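Local structure of type III effector (Vibrio parahaemolyticus, 2QHQ) at residues Asp39-Thr44 and Gly70-Leu75. The protein is of unknown function but belongs to the HopJ family of type III effector proteins. Numbering follows the deposited sequence.
Sequences DNYDFT and GLLNAL
The phenol oxygen of Y41 meets the side-chain amide of N73 in a buried hydrogen bond: ND2 of N73 donates to OH of Y41 over 3.1 Å, nearly straight at 168°. The oxygen lies close to the amide plane, while the ring and amide planes stand 71° apart, so the two flat groups meet steeply and do not stack. A water bridges the same two side chains a second time. Lying in the plane of the ring, it accepts a hydrogen bond from OH of Y41, 2.6 Å from the water oxygen, and donates to OD1 of N73 at 3.0 Å. Beside this polar group L72 runs past the tyrosine in the opposite direction, its CD1 methyl 3.7 Å from CE1 of Y41 and approaching the ring obliquely.

Both partners sit where a helix gives out. Y41 is the first non-helical residue after helix 30-40, just ahead of the short strand 42-43; with CG anti to its carbonyl carbon (chi1 -58°), the ring reaches across to the end of helix 67-72. There a Schellman motif stops the helix: A74, at positive phi, is the C-prime residue, with N of L75 bonded to O of G70 at 2.9 Å and a weak bond from N of A74 to O of L71. N73 falls within this turn, and its ND2 also donates to the carbonyl of F69, one helical turn back; together with the bonds to Y41 and the water, this makes the assignment of ND2 and OD1 consistent. L122 of strand 122-123 packs on both Y41 and L72, and Q116 of the second subunit on N73.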
ATOM      1  N   ASP B  39      15.950  -9.267  -4.057  1.00 12.15           N
ATOM      2  CA  ASP B  39      17.085  -8.723  -3.315  1.00 11.69           C
ATOM      3  C   ASP B  39      16.687  -8.031  -2.015  1.00 11.36           C
ATOM      4  O   ASP B  39      17.482  -7.982  -1.084  1.00 12.46           O
ATOM      5  CB  ASP B  39      17.887  -7.732  -4.169  1.00 11.87           C
ATOM      6  CG  ASP B  39      18.732  -8.408  -5.224  1.00 12.16           C
ATOM      7  OD1 ASP B  39      18.714  -9.657  -5.307  1.00 13.05           O
ATOM      8  OD2 ASP B  39      19.417  -7.672  -5.974  1.00 10.11           O
ATOM      9  N   ASN B  40      15.479  -7.472  -1.961  1.00 11.16           N
ATOM     10  CA  ASN B  40      15.136  -6.584  -0.842  1.00 10.69           C
ATOM     11  C   ASN B  40      14.145  -7.135   0.155  1.00 11.14           C
ATOM     12  O   ASN B  40      13.923  -6.518   1.219  1.00 11.36           O
ATOM     13  CB  ASN B  40      14.631  -5.252  -1.375  1.00 10.00           C
ATOM     14  CG  ASN B  40      15.743  -4.402  -1.898  1.00 10.62           C
ATOM     15  OD1 ASN B  40      16.454  -3.745  -1.128  1.00 12.41           O
ATOM     16  ND2 ASN B  40      15.927  -4.423  -3.218  1.00 10.30           N
ATOM     17  N   TYR B  41      13.548  -8.282  -0.176  1.00 11.43           N
ATOM     18  CA  TYR B  41      12.503  -8.855   0.681  1.00 11.44           C
ATOM     19  C   TYR B  41      12.636 -10.343   0.856  1.00 11.98           C
ATOM     20  O   TYR B  41      13.140 -11.044  -0.031  1.00 11.62           O
ATOM     21  CB  TYR B  41      11.088  -8.577   0.128  1.00 11.32           C
ATOM     22  CG  TYR B  41      10.803  -7.109  -0.040  1.00 10.19           C
ATOM     23  CD1 TYR B  41      10.304  -6.347   1.017  1.00 10.42           C
ATOM     24  CD2 TYR B  41      11.077  -6.474  -1.253  1.00 11.39           C
ATOM     25  CE1 TYR B  41      10.077  -4.978   0.857  1.00 10.85           C
ATOM     26  CE2 TYR B  41      10.878  -5.116  -1.422  1.00 10.90           C
ATOM     27  CZ  TYR B  41      10.369  -4.375  -0.364  1.00 11.75           C
ATOM     28  OH  TYR B  41      10.169  -3.028  -0.546  1.00 12.20           O
ATOM     29  N   ASP B  42      12.122 -10.815   1.985  1.00 11.44           N
ATOM     30  CA  ASP B  42      11.881 -12.235   2.173  1.00 12.72           C
ATOM     31  C   ASP B  42      10.422 -12.515   1.846  1.00 12.57           C
ATOM     32  O   ASP B  42       9.528 -11.846   2.358  1.00 12.69           O
ATOM     33  CB  ASP B  42      12.193 -12.632   3.604  1.00 12.94           C
ATOM     34  CG  ASP B  42      13.691 -12.658   3.885  1.00 15.54           C
ATOM     35  OD1 ASP B  42      14.431 -13.275   3.076  1.00 17.24           O
ATOM     36  OD2 ASP B  42      14.099 -12.099   4.926  1.00 16.36           O
ATOM     37  N   PHE B  43      10.190 -13.504   0.994  1.00 12.10           N
ATOM     38  CA  PHE B  43       8.823 -13.804   0.558  1.00 12.91           C
ATOM     39  C   PHE B  43       8.266 -15.006   1.284  1.00 13.22           C
ATOM     40  O   PHE B  43       8.949 -16.042   1.415  1.00 14.71           O
ATOM     41  CB  PHE B  43       8.805 -14.086  -0.958  1.00 13.15           C
ATOM     42  CG  PHE B  43       7.499 -14.677  -1.460  1.00 14.47           C
ATOM     43  CD1 PHE B  43       6.362 -13.872  -1.596  1.00 15.48           C
ATOM     44  CD2 PHE B  43       7.422 -16.030  -1.819  1.00 15.70           C
ATOM     45  CE1 PHE B  43       5.163 -14.405  -2.081  1.00 14.92           C
ATOM     46  CE2 PHE B  43       6.219 -16.572  -2.290  1.00 15.79           C
ATOM     47  CZ  PHE B  43       5.091 -15.752  -2.419  1.00 14.96           C
ATOM     48  N   THR B  44       7.010 -14.893   1.709  1.00 12.82           N
ATOM     49  CA  THR B  44       6.267 -16.047   2.161  1.00 14.25           C
ATOM     50  C   THR B  44       4.899 -16.068   1.482  1.00 11.60           C
ATOM     51  O   THR B  44       4.257 -15.011   1.314  1.00 11.89           O
ATOM     52  CB  THR B  44       6.145 -16.099   3.693  1.00 14.69           C
ATOM     53  OG1 THR B  44       5.594 -14.883   4.164  1.00 18.51           O
ATOM     54  CG2 THR B  44       7.508 -16.265   4.355  1.00 18.01           C
ATOM     55  N   GLY B  70       3.625  -3.645  -4.112  1.00 10.90           N
ATOM     56  CA  GLY B  70       2.854  -2.423  -4.387  1.00 10.90           C
ATOM     57  C   GLY B  70       2.224  -1.868  -3.125  1.00 11.29           C
ATOM     58  O   GLY B  70       2.145  -0.636  -2.936  1.00 10.85           O
ATOM     59  N   LEU B  71       1.777  -2.768  -2.239  1.00 10.89           N
ATOM     60  CA  LEU B  71       1.228  -2.332  -0.961  1.00 11.24           C
ATOM     61  C   LEU B  71       2.291  -1.747  -0.035  1.00 11.23           C
ATOM     62  O   LEU B  71       2.075  -0.677   0.538  1.00 11.56           O
ATOM     63  CB  LEU B  71       0.472  -3.455  -0.247  1.00 11.11           C
ATOM     64  CG  LEU B  71      -0.926  -3.743  -0.781  1.00 11.49           C
ATOM     65  CD1 LEU B  71      -1.463  -4.997  -0.089  1.00 12.73           C
ATOM     66  CD2 LEU B  71      -1.839  -2.505  -0.548  1.00 11.72           C
ATOM     67  N   LEU B  72       3.422  -2.434   0.123  1.00 10.79           N
ATOM     68  CA  LEU B  72       4.467  -1.927   1.021  1.00 10.51           C
ATOM     69  C   LEU B  72       4.989  -0.564   0.564  1.00 10.60           C
ATOM     70  O   LEU B  72       5.297   0.285   1.388  1.00 11.30           O
ATOM     71  CB  LEU B  72       5.614  -2.928   1.168  1.00 10.81           C
ATOM     72  CG  LEU B  72       5.308  -4.232   1.941  1.00 10.50           C
ATOM     73  CD1 LEU B  72       6.584  -5.082   2.014  1.00 12.08           C
ATOM     74  CD2 LEU B  72       4.821  -3.905   3.339  1.00 11.87           C
ATOM     75  N   ASN B  73       5.063  -0.361  -0.749  1.00 10.70           N
ATOM     76  CA  ASN B  73       5.654   0.864  -1.312  1.00 10.40           C
ATOM     77  C   ASN B  73       4.635   1.904  -1.791  1.00 10.73           C
ATOM     78  O   ASN B  73       5.000   2.892  -2.430  1.00 10.44           O
ATOM     79  CB  ASN B  73       6.629   0.488  -2.415  1.00 10.72           C
ATOM     80  CG  ASN B  73       7.834  -0.215  -1.857  1.00 12.63           C
ATOM     81  OD1 ASN B  73       8.574   0.370  -1.080  1.00 14.76           O
ATOM     82  ND2 ASN B  73       7.990  -1.477  -2.178  1.00 13.08           N
ATOM     83  N   ALA B  74       3.370   1.672  -1.463  1.00  9.76           N
ATOM     84  CA  ALA B  74       2.291   2.628  -1.718  1.00  9.79           C
ATOM     85  C   ALA B  74       2.180   3.006  -3.194  1.00 10.37           C
ATOM     86  O   ALA B  74       1.943   4.160  -3.542  1.00  9.96           O
ATOM     87  CB  ALA B  74       2.439   3.878  -0.806  1.00  9.93           C
ATOM     88  N   LEU B  75       2.325   2.006  -4.061  1.00 10.52           N
ATOM     89  CA  LEU B  75       2.319   2.239  -5.509  1.00 10.87           C
ATOM     90  C   LEU B  75       0.896   2.402  -6.007  1.00 11.29           C
ATOM     91  O   LEU B  75       0.019   1.676  -5.570  1.00 11.59           O
ATOM     92  CB  LEU B  75       2.995   1.065  -6.232  1.00 11.36           C
ATOM     93  CG  LEU B  75       4.479   0.824  -5.909  1.00 12.38           C
ATOM     94  CD1 LEU B  75       4.994  -0.355  -6.748  1.00 14.04           C
ATOM     95  CD2 LEU B  75       5.298   2.063  -6.206  1.00 12.62           C
TER
HETATM   96  O   HOH W   1       9.499  -1.242   1.290  1.00 13.17           O